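Local structure of hydroxyglutarate synthase (Pseudomonas putida, 6W1G) at residues 79-84 / 128-133; 93-98 / 431-436. The protein catalyses the iron(II)-dependent decarboxylation and hydroxylation of 2-oxoadipate to D-2-hydroxyglutarate, using dioxygen, in D-lysine catabolism. All coordinates share one frame; numbering follows the deposited sequence. Where two conformers were deposited one is given.

Interaction 1 (79-84 / 128-133); sequences EELATI and VFTSLL
Leu81 meets Thr130 and Leu132, and Ile84 meets Thr130, chiefly through methyl groups; the flat group tied to them is the backbone carbonyl of Val128. The hydroxyl of Thr130 stands above the face of this carbonyl, OG1 bonding to Val128 O at 3.2 Å with a C=O...OG1 angle of 112°. Thr130 divides its labour: with chi1 at -58°, CG2 lies anti to the backbone N and is turned to the helix, while OG1 serves its own strand. That methyl sits 3.9 Å from Leu81 CD1 and 4.4 Å from Ile84 CG2. Leu81 forks over the strand, its other branch CD2 reaching Leu132 CD2 at 4.0 Å, and the two leucine side chains cross at about a right angle. A serine in place of Thr130 would keep the hydroxyl but is likely to open a gap beneath Leu81 CD1 and Ile84 CG2. Leucine and isoleucine suit this buried interface by their branched methyls, and threonine by pairing a methyl with a strand-bound hydroxyl, whereas Ser131, pointing from the strand's other side, bonds to Ser110. Helix 79-84 runs nearly antiparallel to strand 128-133, at 159°. It lies on one face of the mixed sheet, and the order of strand 69-75, helix 78-90 and strands 94-100, 108-114 and 127-133 is consistent with the beta-alpha-beta-beta-beta topology known from the glyoxalase (vicinal oxygen chelate) fold, this family's clan.

Interaction 2 (93-98 / 431-436); sequences MQPVGY and AALGLQ
Pro95, in an edge strand, faces a chain that has just left its helix, the CA atoms of Pro95 and Gln436 standing 7.8 Å apart after Gly434 has turned the backbone with a positive phi of 92°. The proline ring is the hub of the contact. From one branch of Leu433, CD2 lies 3.8 Å from Pro95 CB and 3.9 Å from Pro95 CG, the two side chains meeting at a slant. Leu435 reaches the ring with CD1, which is 3.9 Å from Pro95 CG and 4.1 Å from Pro95 CD. To get there its CG takes the crowded position between the backbone N and the carbonyl carbon (chi1 65°), whereas Leu433 extends with CG anti to its N (chi1 -178°). Strand 94-100 is one of the two outermost strands of the mixed sheet, whose topology is consistent with the glyoxalase fold, and is paired on one side with strand 108-114 through Gln94 and Val96. Pro95 and Gly97 instead bond by their backbones to Gln438, so the lack of an N-H on Pro95 costs the pairing with strand 108-114 nothing, and its compact ring offers a rigid apolar surface. Leu433, buried, also packs on Phe113, while Leu435 sits at the exposed margin. Glycine suits position 434 because at its backbone angles a CB would press against the carbonyl O of Leu433. Gln436 points its side chain away from the strand and brings its backbone instead, O lying 4.2 Å from Pro95 CG.

Helix 78-90 joins the two contacts: its Leu81, which packs on the sheet in interaction 1, also has CG 3.8 Å from CD1 of Leu433 in interaction 2, while Ala82 CB lies 3.5 Å from Ala432 O. The centres are about 9 Å apart, and both contacts reach the same sheet. Met93, just ahead of the edge strand, adds a further touch, its CE 4.0 Å from Val128 N. Interaction 1 is the one near the active site: the side chain of Thr130 is about 7 Å from that of Arg74, which binds 2-oxoadipate, and about 11 Å from the nickel ion held by His70, His226 and Glu294. Interaction 2 lies away from these residues.

Interaction 1 (79-84 / 128-133)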
loop_
_atom_site.group_PDB
_atom_site.type_symbol
_atom_site.label_atom_id
_atom_site.label_comp_id
_atom_site.label_asym_id
_atom_site.label_seq_id
_atom_site.Cartn_x
_atom_site.Cartn_y
_atom_site.Cartn_z
ATOM N N GLU A 79 8.095 -19.325 -8.424
ATOM C CA GLU A 79 6.964 -19.652 -9.284
ATOM C C GLU A 79 5.668 -19.031 -8.748
ATOM O O GLU A 79 4.835 -18.546 -9.523
ATOM C CB GLU A 79 6.877 -21.171 -9.368
ATOM C CG GLU A 79 8.081 -21.877 -10.075
ATOM C CD GLU A 79 9.485 -21.782 -9.435
ATOM O OE1 GLU A 79 9.665 -21.765 -8.186
ATOM O OE2 GLU A 79 10.445 -21.806 -10.225
ATOM N N GLU A 80 5.488 -19.042 -7.417
ATOM C CA GLU A 80 4.314 -18.396 -6.830
ATOM C C GLU A 80 4.316 -16.893 -7.103
ATOM O O GLU A 80 3.270 -16.319 -7.422
ATOM C CB GLU A 80 4.221 -18.669 -5.325
ATOM C CG GLU A 80 3.821 -20.126 -5.008
ATOM C CD GLU A 80 3.845 -20.480 -3.545
ATOM O OE1 GLU A 80 4.186 -19.631 -2.705
ATOM O OE2 GLU A 80 3.515 -21.644 -3.248
ATOM N N LEU A 81 5.465 -16.247 -6.953
ATOM C CA LEU A 81 5.547 -14.810 -7.212
ATOM C C LEU A 81 5.259 -14.489 -8.674
ATOM O O LEU A 81 4.505 -13.559 -8.991
ATOM C CB LEU A 81 6.921 -14.268 -6.796
ATOM C CG LEU A 81 7.095 -12.765 -6.971
ATOM C CD1 LEU A 81 6.151 -11.950 -6.098
ATOM C CD2 LEU A 81 8.540 -12.394 -6.693
ATOM N N ALA A 82 5.854 -15.247 -9.586
ATOM C CA ALA A 82 5.634 -14.992 -11.005
ATOM C C ALA A 82 4.185 -15.195 -11.389
ATOM O O ALA A 82 3.625 -14.434 -12.179
ATOM C CB ALA A 82 6.539 -15.903 -11.847
ATOM N N THR A 83 3.545 -16.226 -10.820
ATOM C CA THR A 83 2.157 -16.474 -11.174
ATOM C C THR A 83 1.237 -15.439 -10.560
ATOM O O THR A 83 0.262 -14.996 -11.193
ATOM C CB THR A 83 1.783 -17.893 -10.738
ATOM O OG1 THR A 83 2.628 -18.833 -11.401
ATOM C CG2 THR A 83 0.372 -18.190 -11.158
ATOM N N ILE A 84 1.535 -15.026 -9.319
ATOM C CA ILE A 84 0.709 -13.995 -8.740
ATOM C C ILE A 84 0.819 -12.669 -9.485
ATOM O O ILE A 84 -0.178 -11.946 -9.585
ATOM C CB ILE A 84 0.952 -13.914 -7.242
ATOM C CG1 ILE A 84 -0.399 -13.645 -6.613
ATOM C CG2 ILE A 84 1.965 -13.053 -6.921
ATOM C CD1 ILE A 84 -0.402 -13.964 -5.201
ATOM N N VAL A 128 -1.618 -4.656 -3.385
ATOM C CA VAL A 128 -1.265 -5.824 -2.607
ATOM C C VAL A 128 0.243 -5.850 -2.429
ATOM O O VAL A 128 0.991 -6.087 -3.398
ATOM C CB VAL A 128 -1.784 -7.140 -3.148
ATOM C CG1 VAL A 128 -1.306 -8.293 -2.233
ATOM C CG2 VAL A 128 -3.290 -7.118 -3.230
ATOM N N PHE A 129 0.694 -5.582 -1.200
ATOM C CA PHE A 129 2.100 -5.682 -0.823
ATOM C C PHE A 129 2.437 -7.160 -0.709
ATOM O O PHE A 129 1.783 -7.881 0.053
ATOM C CB PHE A 129 2.304 -4.990 0.518
ATOM C CG PHE A 129 3.739 -4.826 0.919
ATOM C CD1 PHE A 129 4.395 -5.771 1.689
ATOM C CD2 PHE A 129 4.458 -3.729 0.491
ATOM C CE1 PHE A 129 5.712 -5.583 2.042
ATOM C CE2 PHE A 129 5.786 -3.555 0.857
ATOM C CZ PHE A 129 6.400 -4.477 1.619
ATOM N N THR A 130 3.364 -7.629 -1.535
ATOM C CA THR A 130 3.627 -9.043 -1.735
ATOM C C THR A 130 5.080 -9.330 -1.402
ATOM O O THR A 130 5.999 -8.833 -2.066
ATOM C CB THR A 130 3.320 -9.423 -3.163
ATOM O OG1 THR A 130 1.960 -9.107 -3.454
ATOM C CG2 THR A 130 3.532 -10.911 -3.418
ATOM N N SER A 131 5.292 -10.176 -0.387
ATOM C CA SER A 131 6.640 -10.552 0.028
ATOM C C SER A 131 6.964 -11.951 -0.445
ATOM O O SER A 131 6.100 -12.830 -0.435
ATOM C CB SER A 131 6.742 -10.496 1.548
ATOM O OG SER A 131 6.461 -9.215 2.070
ATOM N N LEU A 132 8.216 -12.131 -0.837
ATOM C CA LEU A 132 8.741 -13.440 -1.155
ATOM C C LEU A 132 9.737 -13.843 -0.072
ATOM O O LEU A 132 10.709 -13.129 0.194
ATOM C CB LEU A 132 9.424 -13.382 -2.518
ATOM C CG LEU A 132 10.190 -14.637 -2.874
ATOM C CD1 LEU A 132 9.339 -15.898 -2.984
ATOM C CD2 LEU A 132 10.938 -14.423 -4.196
ATOM N N LEU A 133 9.461 -14.980 0.568
ATOM C CA LEU A 133 10.349 -15.551 1.564
ATOM C C LEU A 133 11.664 -15.963 0.913
ATOM O O LEU A 133 11.681 -16.539 -0.176
ATOM C CB LEU A 133 9.664 -16.779 2.158
ATOM C CG LEU A 133 10.349 -17.480 3.331
ATOM C CD1 LEU A 133 10.247 -16.641 4.579
ATOM C CD2 LEU A 133 9.705 -18.864 3.532
#

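Interaction 2 (93-98 / 431-436)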
loop_
_atom_site.group_PDB
_atom_site.type_symbol
_atom_site.label_atom_id
_atom_site.label_comp_id
_atom_site.label_asym_id
_atom_site.label_seq_id
_atom_site.Cartn_x
_atom_site.Cartn_y
_atom_site.Cartn_z
ATOM N N MET A 93 -2.954 -4.502 -12.204
ATOM C CA MET A 93 -2.014 -4.211 -11.131
ATOM C C MET A 93 -0.644 -4.651 -11.571
ATOM O O MET A 93 -0.485 -5.821 -11.956
ATOM C CB MET A 93 -2.453 -4.963 -9.873
ATOM C CG MET A 93 -3.788 -4.471 -9.363
ATOM S SD MET A 93 -4.620 -5.587 -8.183
ATOM C CE MET A 93 -3.583 -5.267 -6.785
ATOM N N GLN A 94 0.317 -3.820 -11.521
ATOM C CA GLN A 94 1.694 -4.029 -11.905
ATOM C C GLN A 94 2.600 -3.950 -10.699
ATOM O O GLN A 94 2.288 -3.244 -9.745
ATOM C CB GLN A 94 2.141 -2.999 -12.933
ATOM C CG GLN A 94 1.273 -2.987 -14.139
ATOM C CD GLN A 94 1.683 -1.886 -15.094
ATOM O OE1 GLN A 94 2.864 -1.762 -15.443
ATOM N NE2 GLN A 94 0.719 -1.061 -15.510
ATOM N N PRO A 95 3.769 -4.608 -10.723
ATOM C CA PRO A 95 4.688 -4.529 -9.567
ATOM C C PRO A 95 5.417 -3.198 -9.525
ATOM O O PRO A 95 6.074 -2.827 -10.509
ATOM C CB PRO A 95 5.657 -5.688 -9.816
ATOM C CG PRO A 95 5.615 -5.848 -11.328
ATOM C CD PRO A 95 4.241 -5.541 -11.777
ATOM N N VAL A 96 5.297 -2.498 -8.412
ATOM C CA VAL A 96 5.901 -1.180 -8.240
ATOM C C VAL A 96 6.752 -1.218 -6.983
ATOM O O VAL A 96 6.272 -1.598 -5.909
ATOM C CB VAL A 96 4.829 -0.077 -8.132
ATOM C CG1 VAL A 96 5.508 1.265 -7.955
ATOM C CG2 VAL A 96 3.920 -0.108 -9.338
ATOM N N GLY A 97 8.006 -0.771 -7.105
ATOM C CA GLY A 97 8.886 -0.654 -5.976
ATOM C C GLY A 97 9.525 -1.945 -5.541
ATOM O O GLY A 97 9.148 -3.041 -5.956
ATOM N N TYR A 98 10.528 -1.820 -4.678
ATOM C CA TYR A 98 11.253 -2.969 -4.156
ATOM C C TYR A 98 11.677 -2.650 -2.730
ATOM O O TYR A 98 12.238 -1.589 -2.445
ATOM C CB TYR A 98 12.487 -3.265 -5.028
ATOM C CG TYR A 98 13.331 -4.364 -4.439
ATOM C CD1 TYR A 98 12.852 -5.670 -4.342
ATOM C CD2 TYR A 98 14.591 -4.105 -3.936
ATOM C CE1 TYR A 98 13.582 -6.674 -3.774
ATOM C CE2 TYR A 98 15.342 -5.116 -3.371
ATOM C CZ TYR A 98 14.852 -6.399 -3.300
ATOM O OH TYR A 98 15.652 -7.372 -2.726
ATOM N N ALA A 431 14.242 -11.576 -11.161
ATOM C CA ALA A 431 14.323 -12.843 -11.865
ATOM C C ALA A 431 13.195 -13.764 -11.430
ATOM O O ALA A 431 12.585 -14.456 -12.262
ATOM C CB ALA A 431 15.690 -13.468 -11.612
ATOM N N ALA A 432 12.894 -13.779 -10.130
ATOM C CA ALA A 432 11.792 -14.594 -9.612
ATOM C C ALA A 432 10.447 -14.081 -10.098
ATOM O O ALA A 432 9.571 -14.858 -10.480
ATOM C CB ALA A 432 11.845 -14.581 -8.087
ATOM N N LEU A 433 10.288 -12.759 -10.120
ATOM C CA LEU A 433 9.037 -12.124 -10.510
ATOM C C LEU A 433 8.726 -12.316 -11.986
ATOM O O LEU A 433 7.551 -12.400 -12.380
ATOM C CB LEU A 433 9.190 -10.632 -10.222
ATOM C CG LEU A 433 8.019 -9.703 -10.489
ATOM C CD1 LEU A 433 6.811 -10.033 -9.662
ATOM C CD2 LEU A 433 8.447 -8.262 -10.211
ATOM N N GLY A 434 9.758 -12.359 -12.813
ATOM C CA GLY A 434 9.535 -12.482 -14.225
ATOM C C GLY A 434 9.443 -11.163 -14.958
ATOM O O GLY A 434 9.174 -11.161 -16.161
ATOM N N LEU A 435 9.626 -10.051 -14.262
ATOM C CA LEU A 435 9.753 -8.746 -14.900
ATOM C C LEU A 435 10.407 -7.788 -13.923
ATOM O O LEU A 435 10.656 -8.122 -12.768
ATOM C CB LEU A 435 8.423 -8.265 -15.459
ATOM C CG LEU A 435 7.373 -8.002 -14.426
ATOM C CD1 LEU A 435 6.448 -6.896 -14.945
ATOM C CD2 LEU A 435 6.627 -9.246 -14.195
ATOM N N GLN A 436 10.710 -6.582 -14.415
ATOM C CA GLN A 436 11.292 -5.555 -13.557
ATOM C C GLN A 436 10.193 -4.803 -12.813
ATOM O O GLN A 436 9.084 -4.653 -13.328
ATOM C CB GLN A 436 12.114 -4.575 -14.392
ATOM C CG GLN A 436 13.398 -5.212 -14.848
ATOM C CD GLN A 436 14.428 -4.204 -15.276
ATOM O OE1 GLN A 436 15.499 -4.116 -14.686
ATOM N NE2 GLN A 436 14.118 -3.435 -16.308
#